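Local structure of SidF, inhibitor of growth family, member 3 (4FYE) at residues S88-D93 against D99-A104; Q215-K220 against L239-S244; G36-F41 against H707-T712. The protein is a Legionella phosphoinositide phosphatase that probably removes the 3-phosphate from membrane phosphatidylinositol phosphates. The protein carries 1 engineered substitution. One frame throughout, in Å; residues are numbered along the deposited sequence.

Interaction 1. Residues S88-D93 against D99-A104; sequences SLIDKD and DLRKNA
Lys102 reaches across to Ile90 and Asp91, and its side chain can be followed atom by atom. Beyond CB, its CG packs against the isoleucine, 3.4 Å from Ile90 CD1 and nearly as close to CG1. CD and CE each come to 3.6 Å from Asp91 OD1 as the lysine crosses the aspartate, and a bend at chi3 (-70°) brings NZ round to the salt bridge, with Lys102 NZ 2.7 Å from Asp91 OD1. The ammonium takes the syn lone pair of that oxygen, and the two side chains meet at about a right angle. The setting is an antiparallel helical hairpin. Helix 71-92 runs into a short turn and helix 98-119 comes back beside it, the local axes 10.1 Å apart and 177° from parallel. The second bridge lies nearer the turn, where Arg101 NH1 gives a nearly straight bond (2.7 Å) to Asp93 OD2. That bond also uses the syn lone pair and stays in the guanidinium plane, and the carboxylate is turned only 18° from it. Ile90 lies over one guanidinium face, displaced toward its rim, with CB 3.4 Å from Arg101 NH1; the isoleucine thus sits between the aliphatic part of Lys102 and the arginine head. Residues at the start of the second helix and just before it add ties: Asp93 OD1 pairs with Lys98 NZ, and Arg101 NE donates to Glu97 O.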
loop_
_atom_site.group_PDB
_atom_site.type_symbol
_atom_site.label_atom_id
_atom_site.label_comp_id
_atom_site.label_asym_id
_atom_site.label_seq_id
_atom_site.Cartn_x
_atom_site.Cartn_y
_atom_site.Cartn_z
ATOM N N SER A 88 -9.073 -26.435 -11.024
ATOM C CA SER A 88 -7.912 -25.998 -11.789
ATOM C C SER A 88 -6.793 -27.037 -11.620
ATOM O O SER A 88 -6.223 -27.469 -12.610
ATOM C CB SER A 88 -7.481 -24.601 -11.358
ATOM O OG SER A 88 -6.425 -24.148 -12.165
ATOM N N LEU A 89 -6.557 -27.490 -10.385
ATOM C CA LEU A 89 -5.527 -28.509 -10.109
ATOM C C LEU A 89 -5.782 -29.846 -10.740
ATOM O O LEU A 89 -4.860 -30.409 -11.356
ATOM C CB LEU A 89 -5.256 -28.696 -8.613
ATOM C CG LEU A 89 -3.929 -28.169 -8.045
ATOM C CD1 LEU A 89 -3.294 -27.075 -8.890
ATOM C CD2 LEU A 89 -4.003 -27.771 -6.577
ATOM N N ILE A 90 -7.011 -30.358 -10.623
ATOM C CA ILE A 90 -7.306 -31.647 -11.289
ATOM C C ILE A 90 -7.322 -31.557 -12.819
ATOM O O ILE A 90 -7.094 -32.558 -13.491
ATOM C CB ILE A 90 -8.513 -32.455 -10.705
ATOM C CG1 ILE A 90 -9.862 -31.822 -11.011
ATOM C CG2 ILE A 90 -8.381 -32.644 -9.186
ATOM C CD1 ILE A 90 -10.792 -31.874 -9.793
ATOM N N ASP A 91 -7.560 -30.359 -13.360
ATOM C CA ASP A 91 -7.513 -30.131 -14.821
ATOM C C ASP A 91 -6.085 -30.122 -15.345
ATOM O O ASP A 91 -5.807 -30.683 -16.399
ATOM C CB ASP A 91 -8.225 -28.835 -15.248
ATOM C CG ASP A 91 -9.739 -29.016 -15.484
ATOM O OD1 ASP A 91 -10.330 -30.059 -15.095
ATOM O OD2 ASP A 91 -10.351 -28.080 -16.050
ATOM N N LYS A 92 -5.169 -29.522 -14.606
ATOM C CA LYS A 92 -3.815 -29.485 -15.102
ATOM C C LYS A 92 -2.972 -30.675 -14.636
ATOM O O LYS A 92 -1.791 -30.736 -14.962
ATOM C CB LYS A 92 -3.147 -28.124 -14.831
ATOM C CG LYS A 92 -2.450 -28.002 -13.486
ATOM C CD LYS A 92 -1.735 -26.668 -13.361
ATOM C CE LYS A 92 -2.707 -25.517 -13.547
ATOM N NZ LYS A 92 -2.121 -24.302 -12.923
ATOM N N ASP A 93 -3.573 -31.638 -13.928
ATOM C CA ASP A 93 -2.798 -32.761 -13.355
ATOM C C ASP A 93 -2.603 -33.938 -14.320
ATOM O O ASP A 93 -3.258 -33.994 -15.362
ATOM C CB ASP A 93 -3.250 -33.168 -11.924
ATOM C CG ASP A 93 -4.401 -34.199 -11.885
ATOM O OD1 ASP A 93 -4.637 -34.952 -12.859
ATOM O OD2 ASP A 93 -5.064 -34.275 -10.822
ATOM N N ASP A 99 -13.355 -35.919 -14.478
ATOM C CA ASP A 99 -14.766 -35.661 -14.261
ATOM C C ASP A 99 -15.315 -36.231 -12.972
ATOM O O ASP A 99 -15.947 -35.500 -12.217
ATOM C CB ASP A 99 -15.585 -36.106 -15.458
ATOM C CG ASP A 99 -15.806 -34.986 -16.426
ATOM O OD1 ASP A 99 -15.123 -33.946 -16.298
ATOM O OD2 ASP A 99 -16.674 -35.148 -17.304
ATOM N N LEU A 100 -15.039 -37.494 -12.688
ATOM C CA LEU A 100 -15.453 -38.107 -11.440
ATOM C C LEU A 100 -15.121 -37.213 -10.250
ATOM O O LEU A 100 -15.920 -37.050 -9.323
ATOM C CB LEU A 100 -14.784 -39.474 -11.250
ATOM C CG LEU A 100 -15.368 -40.271 -10.069
ATOM C CD1 LEU A 100 -15.115 -41.775 -10.190
ATOM C CD2 LEU A 100 -14.949 -39.733 -8.684
ATOM N N ARG A 101 -13.928 -36.642 -10.288
ATOM C CA ARG A 101 -13.413 -35.929 -9.158
ATOM C C ARG A 101 -14.000 -34.539 -9.089
ATOM O O ARG A 101 -14.348 -34.089 -8.003
ATOM C CB ARG A 101 -11.895 -35.861 -9.221
ATOM C CG ARG A 101 -11.172 -37.168 -8.880
ATOM C CD ARG A 101 -9.679 -36.916 -9.033
ATOM N NE ARG A 101 -9.275 -36.843 -10.438
ATOM C CZ ARG A 101 -8.169 -36.266 -10.909
ATOM N NH1 ARG A 101 -7.325 -35.629 -10.111
ATOM N NH2 ARG A 101 -7.925 -36.305 -12.211
ATOM N N LYS A 102 -14.134 -33.868 -10.234
ATOM C CA LYS A 102 -14.763 -32.539 -10.272
ATOM C C LYS A 102 -16.204 -32.596 -9.792
ATOM O O LYS A 102 -16.607 -31.814 -8.898
ATOM C CB LYS A 102 -14.714 -31.947 -11.663
ATOM C CG LYS A 102 -13.317 -31.540 -12.066
ATOM C CD LYS A 102 -13.296 -30.492 -13.154
ATOM C CE LYS A 102 -13.762 -31.086 -14.468
ATOM N NZ LYS A 102 -13.036 -30.276 -15.460
ATOM N N ASN A 103 -16.957 -33.559 -10.342
ATOM C CA ASN A 103 -18.346 -33.787 -9.920
ATOM C C ASN A 103 -18.480 -34.146 -8.456
ATOM O O ASN A 103 -19.455 -33.752 -7.817
ATOM C CB ASN A 103 -19.064 -34.831 -10.792
ATOM C CG ASN A 103 -19.217 -34.365 -12.225
ATOM O OD1 ASN A 103 -18.978 -33.194 -12.550
ATOM N ND2 ASN A 103 -19.572 -35.295 -13.109
ATOM N N ALA A 104 -17.522 -34.895 -7.924
ATOM C CA ALA A 104 -17.619 -35.277 -6.516
ATOM C C ALA A 104 -17.466 -34.046 -5.595
ATOM O O ALA A 104 -18.005 -34.014 -4.503
ATOM C CB ALA A 104 -16.600 -36.365 -6.188
#

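Interaction 2. Residues Q215-K220 against L239-S244; sequences QRLMGK and LVLGNS
Leu241 and Leu217 meet at about a right angle, and Met218 comes across Leu241 on a slant, so one leucine faces two consecutive residues of the other segment. The methyl doing most of the work is Leu241 CD1, which lies 3.7 Å from Leu217 CB and 3.8 Å from Leu217 CD1. Farther back along the same leucine, Leu241 CB sits 4.2 Å from Met218 SD, while Met218 CG approaches the CD1 methyl at a similar distance. The first torsion of Leu241 (chi1 -55°) sets CG beside the backbone N and anti to the carbonyl carbon, which places the group carrying that methyl. All three side chains set out toward the other segment, and the contact is wholly apolar, made by side chains with no hydrogen bond between the segments. Leu217 is the first residue to leave helical geometry after helix 212-216, so the methyl of Leu241 meets the chain just where that short helix ends. Residues 239-244 have no regular structure, and most of the connection between the two segments is not modelled. Around them, helix 284-311 touches both segments, Ile296 on Leu217 and Val293 on Leu241, and Asn297 OD1 takes the backbone N-H of Gly242. Helix 482-514 closes on Leu217 through Phe510, and residues 239-244 lead on toward strand 247-254 of the six-stranded sheet.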
loop_
_atom_site.group_PDB
_atom_site.type_symbol
_atom_site.label_atom_id
_atom_site.label_comp_id
_atom_site.label_asym_id
_atom_site.label_seq_id
_atom_site.Cartn_x
_atom_site.Cartn_y
_atom_site.Cartn_z
ATOM N N GLN A 215 10.870 -11.023 -16.846
ATOM C CA GLN A 215 10.210 -11.735 -17.902
ATOM C C GLN A 215 11.111 -12.861 -18.424
ATOM O O GLN A 215 10.645 -13.992 -18.553
ATOM C CB GLN A 215 9.748 -10.753 -18.993
ATOM C CG GLN A 215 8.504 -11.154 -19.796
ATOM C CD GLN A 215 7.278 -11.611 -18.960
ATOM O OE1 GLN A 215 6.298 -10.872 -18.815
ATOM N NE2 GLN A 215 7.319 -12.848 -18.445
ATOM N N ARG A 216 12.394 -12.599 -18.659
ATOM C CA ARG A 216 13.261 -13.655 -19.180
ATOM C C ARG A 216 13.862 -14.625 -18.124
ATOM O O ARG A 216 14.263 -15.736 -18.478
ATOM C CB ARG A 216 14.344 -13.084 -20.083
ATOM C CG ARG A 216 15.432 -12.371 -19.315
ATOM C CD ARG A 216 16.514 -11.816 -20.212
ATOM N NE ARG A 216 17.084 -10.600 -19.641
ATOM C CZ ARG A 216 18.009 -10.573 -18.676
ATOM N NH1 ARG A 216 18.491 -11.714 -18.135
ATOM N NH2 ARG A 216 18.441 -9.380 -18.246
ATOM N N LEU A 217 13.939 -14.223 -16.849
ATOM C CA LEU A 217 14.256 -15.188 -15.790
ATOM C C LEU A 217 13.044 -16.039 -15.447
ATOM O O LEU A 217 12.917 -16.497 -14.334
ATOM C CB LEU A 217 14.798 -14.534 -14.504
ATOM C CG LEU A 217 15.975 -13.537 -14.490
ATOM C CD1 LEU A 217 15.824 -12.618 -13.293
ATOM C CD2 LEU A 217 17.354 -14.164 -14.464
ATOM N N MET A 218 12.129 -16.245 -16.379
ATOM C CA MET A 218 11.001 -17.124 -16.082
ATOM C C MET A 218 10.738 -18.038 -17.262
ATOM O O MET A 218 9.583 -18.341 -17.562
ATOM C CB MET A 218 9.746 -16.327 -15.719
ATOM C CG MET A 218 9.968 -15.368 -14.572
ATOM S SD MET A 218 8.509 -14.900 -13.636
ATOM C CE MET A 218 7.596 -13.857 -14.780
ATOM N N GLY A 219 11.815 -18.479 -17.919
ATOM C CA GLY A 219 11.719 -19.234 -19.170
ATOM C C GLY A 219 10.612 -18.666 -20.050
ATOM O O GLY A 219 9.782 -19.430 -20.551
ATOM N N LYS A 220 10.583 -17.325 -20.180
ATOM C CA LYS A 220 9.640 -16.556 -21.042
ATOM C C LYS A 220 10.382 -15.590 -21.996
ATOM O O LYS A 220 11.615 -15.581 -22.049
ATOM C CB LYS A 220 8.580 -15.786 -20.216
ATOM C CG LYS A 220 7.519 -16.668 -19.569
ATOM C CD LYS A 220 6.153 -15.996 -19.445
ATOM C CE LYS A 220 5.157 -16.969 -18.813
ATOM N NZ LYS A 220 3.727 -16.650 -19.083
ATOM N N LEU A 239 11.274 -19.822 -5.051
ATOM C CA LEU A 239 11.743 -18.500 -5.535
ATOM C C LEU A 239 11.089 -18.003 -6.833
ATOM O O LEU A 239 11.755 -17.853 -7.855
ATOM C CB LEU A 239 13.283 -18.443 -5.657
ATOM C CG LEU A 239 14.039 -18.041 -4.391
ATOM C CD1 LEU A 239 14.225 -19.248 -3.494
ATOM C CD2 LEU A 239 15.391 -17.410 -4.681
ATOM N N VAL A 240 9.785 -17.753 -6.770
ATOM C CA VAL A 240 9.077 -17.060 -7.829
ATOM C C VAL A 240 9.474 -15.574 -7.827
ATOM O O VAL A 240 9.827 -14.993 -6.778
ATOM C CB VAL A 240 7.547 -17.179 -7.665
ATOM C CG1 VAL A 240 6.866 -17.133 -9.034
ATOM C CG2 VAL A 240 7.179 -18.463 -6.909
ATOM N N LEU A 241 9.437 -14.975 -9.010
ATOM C CA LEU A 241 9.686 -13.548 -9.126
ATOM C C LEU A 241 8.401 -12.767 -9.240
ATOM O O LEU A 241 7.342 -13.322 -9.601
ATOM C CB LEU A 241 10.512 -13.248 -10.361
ATOM C CG LEU A 241 11.833 -13.984 -10.484
ATOM C CD1 LEU A 241 12.491 -13.528 -11.785
ATOM C CD2 LEU A 241 12.722 -13.693 -9.285
ATOM N N GLY A 242 8.512 -11.465 -8.960
ATOM C CA GLY A 242 7.378 -10.578 -9.053
ATOM C C GLY A 242 6.820 -10.154 -7.718
ATOM O O GLY A 242 6.877 -10.896 -6.727
ATOM N N ASN A 243 6.316 -8.925 -7.703
ATOM C CA ASN A 243 5.535 -8.393 -6.586
ATOM C C ASN A 243 4.078 -8.909 -6.509
ATOM O O ASN A 243 3.494 -9.418 -7.482
ATOM C CB ASN A 243 5.533 -6.858 -6.652
ATOM C CG ASN A 243 6.836 -6.275 -6.169
ATOM O OD1 ASN A 243 7.294 -6.626 -5.083
ATOM N ND2 ASN A 243 7.460 -5.405 -6.979
ATOM N N SER A 244 3.479 -8.783 -5.344
ATOM C CA SER A 244 2.058 -9.053 -5.300
ATOM C C SER A 244 1.388 -8.252 -4.214
ATOM O O SER A 244 2.046 -7.615 -3.354
ATOM C CB SER A 244 1.689 -10.578 -5.281
ATOM O OG SER A 244 2.198 -11.269 -4.139
#

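Interaction 3. Residues G36-F41 against H707-T712; sequences GERQVF and HHTANT
Arg38 and Thr709 make this buried contact alone, joining the segment that leads into edge strand 39-42 of the six-stranded mixed sheet to helix 701-712 near the other end of the chain. The arginine is stretched out from CG to NE, with chi2 and chi3 both close to 180°, which lets it span backbones whose nearest CA atoms, Arg38 CA and Thr709 CA, are 11.1 Å apart. Its NH1 gives a weak bond to Thr709 OG1, 3.3 Å long and bent to 133° at the hydrogen. Thr709 CG2 lies 3.9 Å from Arg38 NH1, so the methyl also meets the guanidinium. Both polar ends have firmer partners: Arg38 NH1 bonds to Tyr32 O, and Thr709 OG1 to Ala705 O one turn back in its own helix. Ser715 OG ties the pair together, hydrogen-bonded to Arg38 NH2 and to Thr709 OG1. The hydroxyl thus has Ala705 O and Ser715 OG as firmer partners besides the weak bond from Arg38, and the guanidinium is held at two nitrogens. Within the helix, His708 O accepts two bonds from opposite faces of its plane: the backbone N-H of Thr712, and Thr712 OG1 at 3.0 Å, from a position 39° out of that plane.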
loop_
_atom_site.group_PDB
_atom_site.type_symbol
_atom_site.label_atom_id
_atom_site.label_comp_id
_atom_site.label_asym_id
_atom_site.label_seq_id
_atom_site.Cartn_x
_atom_site.Cartn_y
_atom_site.Cartn_z
ATOM N N GLY A 36 -26.132 -8.434 -4.537
ATOM C CA GLY A 36 -26.812 -7.152 -4.441
ATOM C C GLY A 36 -26.083 -6.149 -3.576
ATOM O O GLY A 36 -26.408 -4.991 -3.629
ATOM N N GLU A 37 -25.090 -6.548 -2.785
ATOM C CA GLU A 37 -24.219 -5.528 -2.177
ATOM C C GLU A 37 -22.897 -5.499 -2.963
ATOM O O GLU A 37 -22.516 -4.431 -3.441
ATOM C CB GLU A 37 -24.018 -5.684 -0.667
ATOM C CG GLU A 37 -22.706 -5.049 -0.145
ATOM C CD GLU A 37 -22.338 -5.331 1.372
ATOM O OE1 GLU A 37 -23.018 -6.115 2.111
ATOM O OE2 GLU A 37 -21.334 -4.740 1.874
ATOM N N ARG A 38 -22.247 -6.660 -3.153
ATOM C CA ARG A 38 -20.959 -6.741 -3.933
ATOM C C ARG A 38 -21.289 -6.940 -5.411
ATOM O O ARG A 38 -21.429 -8.062 -5.918
ATOM C CB ARG A 38 -19.989 -7.799 -3.379
ATOM C CG ARG A 38 -19.445 -7.455 -1.980
ATOM C CD ARG A 38 -18.554 -8.561 -1.472
ATOM N NE ARG A 38 -17.964 -8.220 -0.192
ATOM C CZ ARG A 38 -17.101 -8.977 0.490
ATOM N NH1 ARG A 38 -16.726 -10.175 0.053
ATOM N NH2 ARG A 38 -16.615 -8.543 1.640
ATOM N N GLN A 39 -21.436 -5.835 -6.113
ATOM C CA GLN A 39 -21.892 -5.938 -7.454
ATOM C C GLN A 39 -20.729 -5.929 -8.413
ATOM O O GLN A 39 -19.737 -5.226 -8.202
ATOM C CB GLN A 39 -22.863 -4.828 -7.697
ATOM C CG GLN A 39 -24.017 -4.986 -6.715
ATOM C CD GLN A 39 -25.263 -4.410 -7.316
ATOM O OE1 GLN A 39 -25.304 -3.213 -7.629
ATOM N NE2 GLN A 39 -26.253 -5.274 -7.581
ATOM N N VAL A 40 -20.851 -6.753 -9.437
ATOM C CA VAL A 40 -19.795 -6.972 -10.376
ATOM C C VAL A 40 -20.150 -6.500 -11.778
ATOM O O VAL A 40 -21.288 -6.659 -12.252
ATOM C CB VAL A 40 -19.401 -8.448 -10.398
ATOM C CG1 VAL A 40 -18.079 -8.622 -11.136
ATOM C CG2 VAL A 40 -19.246 -8.943 -8.977
ATOM N N PHE A 41 -19.152 -5.949 -12.443
ATOM C CA PHE A 41 -19.382 -5.175 -13.649
ATOM C C PHE A 41 -18.192 -5.306 -14.618
ATOM O O PHE A 41 -17.085 -5.743 -14.236
ATOM C CB PHE A 41 -19.477 -3.705 -13.270
ATOM C CG PHE A 41 -20.679 -3.335 -12.430
ATOM C CD1 PHE A 41 -21.947 -3.229 -13.007
ATOM C CD2 PHE A 41 -20.522 -2.995 -11.067
ATOM C CE1 PHE A 41 -23.049 -2.845 -12.246
ATOM C CE2 PHE A 41 -21.616 -2.632 -10.302
ATOM C CZ PHE A 41 -22.896 -2.548 -10.893
ATOM N N HIS A 707 -10.777 -6.162 -0.607
ATOM C CA HIS A 707 -9.380 -6.401 -0.934
ATOM C C HIS A 707 -8.984 -7.741 -0.384
ATOM O O HIS A 707 -8.445 -8.528 -1.136
ATOM C CB HIS A 707 -8.512 -5.235 -0.455
ATOM C CG HIS A 707 -7.067 -5.577 -0.218
ATOM N ND1 HIS A 707 -6.105 -5.322 -1.131
ATOM C CD2 HIS A 707 -6.431 -6.178 0.871
ATOM C CE1 HIS A 707 -4.914 -5.765 -0.667
ATOM N NE2 HIS A 707 -5.111 -6.297 0.554
ATOM N N HIS A 708 -9.299 -8.043 0.893
ATOM C CA HIS A 708 -8.969 -9.352 1.485
ATOM C C HIS A 708 -9.592 -10.531 0.753
ATOM O O HIS A 708 -8.991 -11.617 0.622
ATOM C CB HIS A 708 -9.352 -9.368 2.983
ATOM C CG HIS A 708 -8.644 -10.451 3.801
ATOM N ND1 HIS A 708 -9.063 -11.772 3.828
ATOM C CD2 HIS A 708 -7.565 -10.369 4.660
ATOM C CE1 HIS A 708 -8.256 -12.483 4.642
ATOM N NE2 HIS A 708 -7.361 -11.625 5.185
ATOM N N THR A 709 -10.815 -10.348 0.270
ATOM C CA THR A 709 -11.504 -11.407 -0.454
ATOM C C THR A 709 -10.785 -11.715 -1.773
ATOM O O THR A 709 -10.466 -12.873 -2.056
ATOM C CB THR A 709 -12.988 -11.051 -0.655
ATOM O OG1 THR A 709 -13.545 -10.831 0.647
ATOM C CG2 THR A 709 -13.749 -12.205 -1.320
ATOM N N ALA A 710 -10.543 -10.686 -2.555
ATOM C CA ALA A 710 -9.703 -10.780 -3.771
ATOM C C ALA A 710 -8.317 -11.398 -3.527
ATOM O O ALA A 710 -7.797 -12.114 -4.367
ATOM C CB ALA A 710 -9.526 -9.397 -4.393
ATOM N N ASN A 711 -7.724 -11.148 -2.379
ATOM C CA ASN A 711 -6.454 -11.774 -2.123
ATOM C C ASN A 711 -6.538 -13.153 -1.605
ATOM O O ASN A 711 -5.632 -13.904 -1.877
ATOM C CB ASN A 711 -5.608 -11.002 -1.111
ATOM C CG ASN A 711 -4.839 -9.872 -1.731
ATOM O OD1 ASN A 711 -4.850 -9.683 -2.946
ATOM N ND2 ASN A 711 -4.194 -9.089 -0.894
ATOM N N THR A 712 -7.550 -13.496 -0.797
ATOM C CA THR A 712 -7.509 -14.820 -0.114
ATOM C C THR A 712 -8.715 -15.661 -0.390
ATOM O O THR A 712 -8.698 -16.827 -0.079
ATOM C CB THR A 712 -7.315 -14.750 1.438
ATOM O OG1 THR A 712 -8.503 -14.189 2.037
ATOM C CG2 THR A 712 -6.038 -13.850 1.824
#

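How the interactions relate
The three contacts are well separated, their centres 26 to 27 Å from one another. Nearest atoms are about 7 Å apart between interactions 2 and 3, about 11 Å between 1 and 2, and about 14 Å between 1 and 3. Helix 167-180 links interactions 1 and 3: Leu89, beside the hairpin contact, packs on it, and Arg178 bonds weakly to Asn711 O. Interaction 3 lies at edge strand 39-42 of the six-stranded sheet; residues 239-244 only lead into its strand 247-254. Interaction 3 probably lies close to the catalytic loop: Asn711 ND2 bonds to Asn650 OD1, within a sequence with the CX5R spacing of a phosphatase P-loop, whose cysteine position is a serine, probably the engineered substitution.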